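Local coordinates for protein peroxiredoxin HYR1 (PDB 3CMI) that reduces hydroperoxides at the expense of thioredoxin and acts as a sensor that passes hydroperoxide stress on to the transcription activator YAP1, at residues A[36-41]-A[133-138]; A[68-73]-A[99-104]. All coordinates share one frame; numbering follows the deposited sequence.

Interaction 1. Residues A[36-41]-A[133-138]; sequences LIVNVA and WNFEKF
I37 and F138 form an antiparallel hydrogen-bonded pair, I37 N to F138 O at 2.7 Å and F138 N to I37 O at 2.9 Å; V38 and K137 make the adjoining non-hydrogen-bonded pair. Beyond it the pairing becomes irregular: the bond from N39 N to E136 O is weak, and F135, with positive phi (69°), turns its N-H onto N39 O at 2.7 Å along a bent path (133° at the hydrogen). N39 fills this irregular step. Its CG stands between the backbone N and the carbonyl carbon (chi1 63°), which brings the amide across to segment 133-138, where ND2 donates to a water 2.7 Å from ND2 that in turn donates to E136 O. The F135 ring reaches back over the strand although its CB leads away: CE1 lies 3.7 Å from V40 CG2, CZ rests near A41 N and CB, and V38 CG2 meets the ring at its edge. N134 lays its amide beside the A41 methyl, CG to CB 3.8 Å. K137 bends back along its own segment, NZ donating to F135 O at 2.7 Å, and NZ also bonds T154 O, while E136 forms a salt bridge with R149. The contact joins two central strands of the thioredoxin-like sheet, the A41 side chain about 8 Å from that of C44, which forms the sulfenic acid intermediate. On the side of I37 and F138 the sheet is covered by helix 113-121 through Y115 and L118; on the opposite side helix 47-60 packs on L36, V40 and F135, where Y50 meets the F135 ring edge-to-face.

Interaction 2. Residues A[68-73]-A[99-104]; sequences IGFPCN and PIMKKI
M101 sets its CG over one face of the F70 ring, offset toward the rim, in a CH-pi contact 3.9 Å from the ring centroid and 18° off the normal, while SD sits obliquely farther out in a Met-aromatic contact. With CG anti to the carbonyl carbon (chi1 -55°), the same CG meets I68 CG2 at 3.6 Å; the turn at chi2 (-74°) then brings SD near I68 CG2. I104 approaches the same ring obliquely, CD1 to F70 CD2 3.6 Å. On the other side of the strand, P71 packs CG against I100 CG2 at 3.8 Å. Backbone bonds hold these side chains in place: G69 N donates to P99 O at 2.9 Å, and M101 N returns a bond to G69 O at 3.0 Å, a single bridge between G69 and I100. The loop then bulges past P71, which as a proline has no N-H to offer, and rejoins through I104 N to P71 O at 3.0 Å. Segment 99-104 thus runs roughly parallel to strand 65-72 along the edge away from strand 34-41, which bonds I68 and F70 on the strand's other edge. Helix 113-121 closes over F70 and I104, with Y115 edge-to-face on the F70 ring.

Both interactions build on one sheet, in which strands 34-41 and 65-72 are parallel neighbours: V40 N and F70 O, 2.6 Å apart, and V38 O and F70 N, 2.8 Å apart, are probable hydrogen bonds between them. Interaction 1 is deep core, joining strands far apart in sequence, and it holds a buried asparagine with a bridging water where the pairing breaks down. Interaction 2 lies at the sheet's margin, where a loop with no regular structure lines the edge strand; it is partly buried, and the exposed K102 and K103 belong to it. Its side-chain chemistry is mainly apolar. F70 ties the two together, its ring packing on I37 of interaction 1 beneath the shared cover of helix 113-121.

Interaction 1. Residues A[36-41]-A[133-138]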
ATOM      1  N   LEU A  36      -0.780  -5.100  -1.100  1.00 39.78           N
ATOM      2  CA  LEU A  36      -0.654  -4.325   0.133  1.00 39.71           C
ATOM      3  C   LEU A  36      -0.093  -2.959  -0.260  1.00 39.62           C
ATOM      4  O   LEU A  36       0.994  -2.874  -0.825  1.00 39.28           O
ATOM      5  CB  LEU A  36       0.276  -5.057   1.107  1.00 39.91           C
ATOM      6  CG  LEU A  36       0.300  -4.847   2.633  1.00 41.21           C
ATOM      7  CD1 LEU A  36       1.557  -4.125   3.088  1.00 42.36           C
ATOM      8  CD2 LEU A  36      -0.945  -4.147   3.176  1.00 40.60           C
ATOM      9  N   ILE A  37      -0.850  -1.892  -0.014  1.00 39.35           N
ATOM     10  CA  ILE A  37      -0.347  -0.557  -0.295  1.00 39.50           C
ATOM     11  C   ILE A  37       0.063   0.122   1.005  1.00 39.28           C
ATOM     12  O   ILE A  37      -0.747   0.289   1.917  1.00 39.15           O
ATOM     13  CB  ILE A  37      -1.348   0.301  -1.122  1.00 39.78           C
ATOM     14  CG1 ILE A  37      -1.595  -0.364  -2.484  1.00 40.13           C
ATOM     15  CG2 ILE A  37      -0.806   1.726  -1.324  1.00 39.66           C
ATOM     16  CD1 ILE A  37      -2.563   0.364  -3.378  1.00 40.13           C
ATOM     17  N   VAL A  38       1.334   0.502   1.080  1.00 38.85           N
ATOM     18  CA  VAL A  38       1.897   1.069   2.301  1.00 38.55           C
ATOM     19  C   VAL A  38       2.606   2.394   2.018  1.00 38.38           C
ATOM     20  O   VAL A  38       3.436   2.489   1.111  1.00 38.29           O
ATOM     21  CB  VAL A  38       2.841   0.051   3.020  1.00 38.30           C
ATOM     22  CG1 VAL A  38       4.010  -0.372   2.113  1.00 38.90           C
ATOM     23  CG2 VAL A  38       3.354   0.610   4.328  1.00 38.10           C
ATOM     24  N   ASN A  39       2.253   3.426   2.777  1.00 38.05           N
ATOM     25  CA  ASN A  39       3.023   4.663   2.733  1.00 37.76           C
ATOM     26  C   ASN A  39       4.257   4.510   3.610  1.00 37.74           C
ATOM     27  O   ASN A  39       4.182   4.068   4.757  1.00 37.86           O
ATOM     28  CB  ASN A  39       2.195   5.898   3.106  1.00 37.56           C
ATOM     29  CG  ASN A  39       1.684   5.860   4.528  1.00 37.19           C
ATOM     30  OD1 ASN A  39       2.130   6.628   5.384  1.00 37.45           O
ATOM     31  ND2 ASN A  39       0.735   4.978   4.788  1.00 36.61           N
ATOM     32  N   VAL A  40       5.396   4.860   3.039  1.00 37.51           N
ATOM     33  CA  VAL A  40       6.682   4.562   3.623  1.00 37.45           C
ATOM     34  C   VAL A  40       7.392   5.856   4.010  1.00 37.40           C
ATOM     35  O   VAL A  40       7.127   6.909   3.434  1.00 37.39           O
ATOM     36  CB  VAL A  40       7.483   3.676   2.629  1.00 37.63           C
ATOM     37  CG1 VAL A  40       8.936   4.107   2.492  1.00 38.10           C
ATOM     38  CG2 VAL A  40       7.330   2.211   3.005  1.00 36.99           C
ATOM     39  N   ALA A  41       8.264   5.776   5.010  1.00 37.47           N
ATOM     40  CA  ALA A  41       8.979   6.947   5.504  1.00 37.58           C
ATOM     41  C   ALA A  41      10.085   7.375   4.544  1.00 37.72           C
ATOM     42  O   ALA A  41      10.936   6.567   4.159  1.00 37.87           O
ATOM     43  CB  ALA A  41       9.543   6.680   6.884  1.00 37.48           C
ATOM     44  N   TRP A 133       0.008   8.478  10.184  1.00 33.76           N
ATOM     45  CA  TRP A 133       1.462   8.408  10.307  1.00 33.53           C
ATOM     46  C   TRP A 133       2.087   7.498   9.251  1.00 33.20           C
ATOM     47  O   TRP A 133       1.385   6.926   8.415  1.00 33.10           O
ATOM     48  CB  TRP A 133       1.866   7.964  11.724  1.00 33.58           C
ATOM     49  CG  TRP A 133       3.057   8.716  12.263  1.00 33.79           C
ATOM     50  CD1 TRP A 133       3.093  10.034  12.641  1.00 34.09           C
ATOM     51  CD2 TRP A 133       4.377   8.202  12.478  1.00 33.57           C
ATOM     52  NE1 TRP A 133       4.354  10.369  13.077  1.00 34.18           N
ATOM     53  CE2 TRP A 133       5.162   9.264  12.988  1.00 33.99           C
ATOM     54  CE3 TRP A 133       4.973   6.947  12.293  1.00 33.93           C
ATOM     55  CZ2 TRP A 133       6.515   9.108  13.315  1.00 34.08           C
ATOM     56  CZ3 TRP A 133       6.322   6.792  12.616  1.00 34.03           C
ATOM     57  CH2 TRP A 133       7.076   7.869  13.123  1.00 34.11           C
ATOM     58  N   ASN A 134       3.411   7.383   9.285  1.00 32.97           N
ATOM     59  CA  ASN A 134       4.142   6.441   8.437  1.00 32.86           C
ATOM     60  C   ASN A 134       3.603   5.019   8.551  1.00 33.14           C
ATOM     61  O   ASN A 134       3.149   4.610   9.620  1.00 33.07           O
ATOM     62  CB  ASN A 134       5.624   6.446   8.807  1.00 32.55           C
ATOM     63  CG  ASN A 134       6.307   7.755   8.478  1.00 32.27           C
ATOM     64  OD1 ASN A 134       6.114   8.316   7.398  1.00 31.28           O
ATOM     65  ND2 ASN A 134       7.121   8.245   9.406  1.00 31.76           N
ATOM     66  N   PHE A 135       3.647   4.280   7.442  1.00 33.28           N
ATOM     67  CA  PHE A 135       3.354   2.831   7.421  1.00 33.79           C
ATOM     68  C   PHE A 135       1.898   2.434   7.687  1.00 34.08           C
ATOM     69  O   PHE A 135       1.630   1.364   8.237  1.00 34.28           O
ATOM     70  CB  PHE A 135       4.313   2.046   8.337  1.00 33.59           C
ATOM     71  CG  PHE A 135       5.763   2.307   8.058  1.00 33.72           C
ATOM     72  CD1 PHE A 135       6.382   1.754   6.940  1.00 33.74           C
ATOM     73  CD2 PHE A 135       6.513   3.106   8.913  1.00 33.41           C
ATOM     74  CE1 PHE A 135       7.729   1.999   6.675  1.00 33.96           C
ATOM     75  CE2 PHE A 135       7.857   3.358   8.661  1.00 33.70           C
ATOM     76  CZ  PHE A 135       8.468   2.805   7.539  1.00 33.89           C
ATOM     77  N   GLU A 136       0.963   3.286   7.283  1.00 34.39           N
ATOM     78  CA  GLU A 136      -0.436   2.886   7.199  1.00 34.97           C
ATOM     79  C   GLU A 136      -0.594   1.974   5.970  1.00 35.14           C
ATOM     80  O   GLU A 136       0.120   2.135   4.976  1.00 34.97           O
ATOM     81  CB  GLU A 136      -1.338   4.118   7.106  1.00 35.10           C
ATOM     82  CG  GLU A 136      -2.687   3.932   7.758  1.00 36.00           C
ATOM     83  CD  GLU A 136      -3.393   5.236   8.094  1.00 36.24           C
ATOM     84  OE1 GLU A 136      -4.485   5.455   7.549  1.00 37.64           O
ATOM     85  OE2 GLU A 136      -2.881   6.036   8.906  1.00 36.28           O
ATOM     86  N   LYS A 137      -1.515   1.016   6.055  1.00 35.47           N
ATOM     87  CA  LYS A 137      -1.607  -0.082   5.087  1.00 35.61           C
ATOM     88  C   LYS A 137      -3.030  -0.313   4.579  1.00 35.79           C
ATOM     89  O   LYS A 137      -3.998  -0.299   5.359  1.00 35.93           O
ATOM     90  CB  LYS A 137      -1.095  -1.381   5.719  1.00 35.93           C
ATOM     91  CG  LYS A 137       0.319  -1.310   6.299  1.00 36.48           C
ATOM     92  CD  LYS A 137       0.464  -2.248   7.477  1.00 37.37           C
ATOM     93  CE  LYS A 137       1.794  -2.052   8.195  1.00 38.25           C
ATOM     94  NZ  LYS A 137       1.703  -1.096   9.334  1.00 36.61           N
ATOM     95  N   PHE A 138      -3.146  -0.522   3.271  1.00 35.57           N
ATOM     96  CA  PHE A 138      -4.409  -0.875   2.630  1.00 35.59           C
ATOM     97  C   PHE A 138      -4.223  -2.202   1.913  1.00 35.74           C
ATOM     98  O   PHE A 138      -3.272  -2.373   1.148  1.00 35.60           O
ATOM     99  CB  PHE A 138      -4.819   0.172   1.589  1.00 35.59           C
ATOM    100  CG  PHE A 138      -5.132   1.534   2.153  1.00 35.96           C
ATOM    101  CD1 PHE A 138      -4.110   2.430   2.473  1.00 36.57           C
ATOM    102  CD2 PHE A 138      -6.452   1.950   2.295  1.00 35.22           C
ATOM    103  CE1 PHE A 138      -4.404   3.704   2.964  1.00 35.74           C
ATOM    104  CE2 PHE A 138      -6.751   3.220   2.777  1.00 35.96           C
ATOM    105  CZ  PHE A 138      -5.727   4.096   3.120  1.00 35.37           C
TER
HETATM  106  O   HOH W   1      -0.773   3.630   3.073  1.00 29.79           O
HETATM  107  O   HOH W   2       4.991   7.926   4.972  1.00 35.71           O

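Interaction 2. Residues A[68-73]-A[99-104]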
ATOM      1  N   ILE A  68       3.147  -2.291  -2.803  1.00 35.43           N
ATOM      2  CA  ILE A  68       3.524  -1.029  -3.435  1.00 35.85           C
ATOM      3  C   ILE A  68       3.822  -0.028  -2.319  1.00 36.10           C
ATOM      4  O   ILE A  68       2.940   0.310  -1.523  1.00 35.87           O
ATOM      5  CB  ILE A  68       2.422  -0.493  -4.407  1.00 35.90           C
ATOM      6  CG1 ILE A  68       1.861  -1.616  -5.302  1.00 34.95           C
ATOM      7  CG2 ILE A  68       2.952   0.685  -5.242  1.00 35.86           C
ATOM      8  CD1 ILE A  68       2.899  -2.334  -6.206  1.00 34.98           C
ATOM      9  N   GLY A  69       5.081   0.400  -2.235  1.00 36.00           N
ATOM     10  CA  GLY A  69       5.509   1.339  -1.198  1.00 36.18           C
ATOM     11  C   GLY A  69       5.548   2.767  -1.708  1.00 36.04           C
ATOM     12  O   GLY A  69       6.187   3.047  -2.715  1.00 36.65           O
ATOM     13  N   PHE A  70       4.853   3.666  -1.017  1.00 35.90           N
ATOM     14  CA  PHE A  70       4.845   5.082  -1.373  1.00 35.43           C
ATOM     15  C   PHE A  70       5.629   5.909  -0.348  1.00 35.21           C
ATOM     16  O   PHE A  70       5.151   6.129   0.772  1.00 35.30           O
ATOM     17  CB  PHE A  70       3.409   5.616  -1.471  1.00 35.62           C
ATOM     18  CG  PHE A  70       2.663   5.176  -2.703  1.00 35.71           C
ATOM     19  CD1 PHE A  70       1.938   3.983  -2.710  1.00 36.82           C
ATOM     20  CD2 PHE A  70       2.657   5.969  -3.849  1.00 36.02           C
ATOM     21  CE1 PHE A  70       1.231   3.583  -3.845  1.00 36.57           C
ATOM     22  CE2 PHE A  70       1.956   5.580  -4.986  1.00 36.15           C
ATOM     23  CZ  PHE A  70       1.241   4.384  -4.984  1.00 36.06           C
ATOM     24  N   PRO A  71       6.845   6.351  -0.714  1.00 34.75           N
ATOM     25  CA  PRO A  71       7.569   7.345   0.078  1.00 34.51           C
ATOM     26  C   PRO A  71       6.761   8.624   0.287  1.00 34.23           C
ATOM     27  O   PRO A  71       6.053   9.074  -0.617  1.00 34.04           O
ATOM     28  CB  PRO A  71       8.806   7.643  -0.780  1.00 34.37           C
ATOM     29  CG  PRO A  71       9.023   6.389  -1.551  1.00 34.44           C
ATOM     30  CD  PRO A  71       7.642   5.893  -1.869  1.00 34.97           C
ATOM     31  N   CYS A  72       6.879   9.192   1.482  1.00 34.02           N
ATOM     32  CA  CYS A  72       6.160  10.400   1.862  1.00 33.84           C
ATOM     33  C   CYS A  72       6.916  11.066   3.000  1.00 33.73           C
ATOM     34  O   CYS A  72       7.411  10.388   3.903  1.00 33.80           O
ATOM     35  CB  CYS A  72       4.736  10.047   2.308  1.00 33.72           C
ATOM     36  SG  CYS A  72       3.706  11.452   2.760  1.00 34.21           S
ATOM     37  N   ASN A  73       7.003  12.392   2.957  1.00 33.65           N
ATOM     38  CA  ASN A  73       7.735  13.147   3.972  1.00 33.66           C
ATOM     39  C   ASN A  73       6.840  13.974   4.906  1.00 33.43           C
ATOM     40  O   ASN A  73       7.319  14.865   5.605  1.00 33.32           O
ATOM     41  CB  ASN A  73       8.794  14.032   3.302  1.00 33.72           C
ATOM     42  CG  ASN A  73       9.860  14.511   4.271  1.00 34.11           C
ATOM     43  OD1 ASN A  73      10.246  15.681   4.254  1.00 35.10           O
ATOM     44  ND2 ASN A  73      10.337  13.610   5.126  1.00 34.25           N
ATOM     45  N   PRO A  99       8.005  -3.150  -5.345  1.00 39.04           N
ATOM     46  CA  PRO A  99       7.952  -1.842  -6.019  1.00 38.87           C
ATOM     47  C   PRO A  99       7.865  -0.635  -5.080  1.00 38.27           C
ATOM     48  O   PRO A  99       6.972  -0.557  -4.233  1.00 37.91           O
ATOM     49  CB  PRO A  99       6.691  -1.942  -6.888  1.00 38.93           C
ATOM     50  CG  PRO A  99       6.526  -3.403  -7.123  1.00 39.70           C
ATOM     51  CD  PRO A  99       6.928  -4.039  -5.823  1.00 38.96           C
ATOM     52  N   ILE A 100       8.817   0.282  -5.246  1.00 37.82           N
ATOM     53  CA  ILE A 100       8.835   1.570  -4.556  1.00 37.42           C
ATOM     54  C   ILE A 100       8.546   2.665  -5.581  1.00 37.28           C
ATOM     55  O   ILE A 100       9.079   2.649  -6.690  1.00 37.53           O
ATOM     56  CB  ILE A 100      10.197   1.819  -3.839  1.00 37.34           C
ATOM     57  CG1 ILE A 100      10.459   0.752  -2.759  1.00 37.22           C
ATOM     58  CG2 ILE A 100      10.296   3.242  -3.273  1.00 37.34           C
ATOM     59  CD1 ILE A 100       9.526   0.796  -1.539  1.00 37.14           C
ATOM     60  N   MET A 101       7.686   3.607  -5.212  1.00 37.42           N
ATOM     61  CA  MET A 101       7.236   4.642  -6.137  1.00 36.96           C
ATOM     62  C   MET A 101       7.961   5.957  -5.874  1.00 36.85           C
ATOM     63  O   MET A 101       8.727   6.061  -4.917  1.00 36.68           O
ATOM     64  CB  MET A 101       5.721   4.838  -6.004  1.00 37.32           C
ATOM     65  CG  MET A 101       4.885   3.569  -6.177  1.00 36.69           C
ATOM     66  SD  MET A 101       4.771   2.987  -7.884  1.00 38.56           S
ATOM     67  CE  MET A 101       5.969   1.658  -7.870  1.00 38.34           C
ATOM     68  N   LYS A 102       7.726   6.947  -6.740  1.00 36.43           N
ATOM     69  CA  LYS A 102       8.156   8.325  -6.505  1.00 36.27           C
ATOM     70  C   LYS A 102       7.494   8.880  -5.232  1.00 36.17           C
ATOM     71  O   LYS A 102       6.345   8.537  -4.917  1.00 36.02           O
ATOM     72  CB  LYS A 102       7.796   9.203  -7.716  1.00 36.19           C
ATOM     73  CG  LYS A 102       8.330  10.636  -7.677  1.00 36.24           C
ATOM     74  CD  LYS A 102       7.817  11.457  -8.867  1.00 36.19           C
ATOM     75  CE  LYS A 102       8.148  12.945  -8.725  1.00 36.24           C
ATOM     76  NZ  LYS A 102       7.341  13.802  -9.654  1.00 35.70           N
ATOM     77  N   LYS A 103       8.228   9.733  -4.513  1.00 36.14           N
ATOM     78  CA  LYS A 103       7.713  10.402  -3.313  1.00 36.39           C
ATOM     79  C   LYS A 103       6.439  11.196  -3.619  1.00 36.08           C
ATOM     80  O   LYS A 103       6.357  11.892  -4.631  1.00 35.88           O
ATOM     81  CB  LYS A 103       8.782  11.316  -2.698  1.00 36.41           C
ATOM     82  CG  LYS A 103       8.377  11.957  -1.361  1.00 36.96           C
ATOM     83  CD  LYS A 103       9.395  12.997  -0.885  1.00 37.20           C
ATOM     84  CE  LYS A 103       9.212  14.357  -1.563  1.00 38.46           C
ATOM     85  NZ  LYS A 103       7.982  15.074  -1.106  1.00 39.58           N
ATOM     86  N   ILE A 104       5.445  11.059  -2.744  1.00 36.05           N
ATOM     87  CA  ILE A 104       4.159  11.737  -2.898  1.00 35.84           C
ATOM     88  C   ILE A 104       3.721  12.376  -1.590  1.00 35.82           C
ATOM     89  O   ILE A 104       4.307  12.116  -0.532  1.00 36.07           O
ATOM     90  CB  ILE A 104       3.023  10.754  -3.328  1.00 35.93           C
ATOM     91  CG1 ILE A 104       2.888   9.602  -2.319  1.00 36.41           C
ATOM     92  CG2 ILE A 104       3.230  10.257  -4.757  1.00 35.16           C
ATOM     93  CD1 ILE A 104       1.489   9.006  -2.216  1.00 36.68           C
TER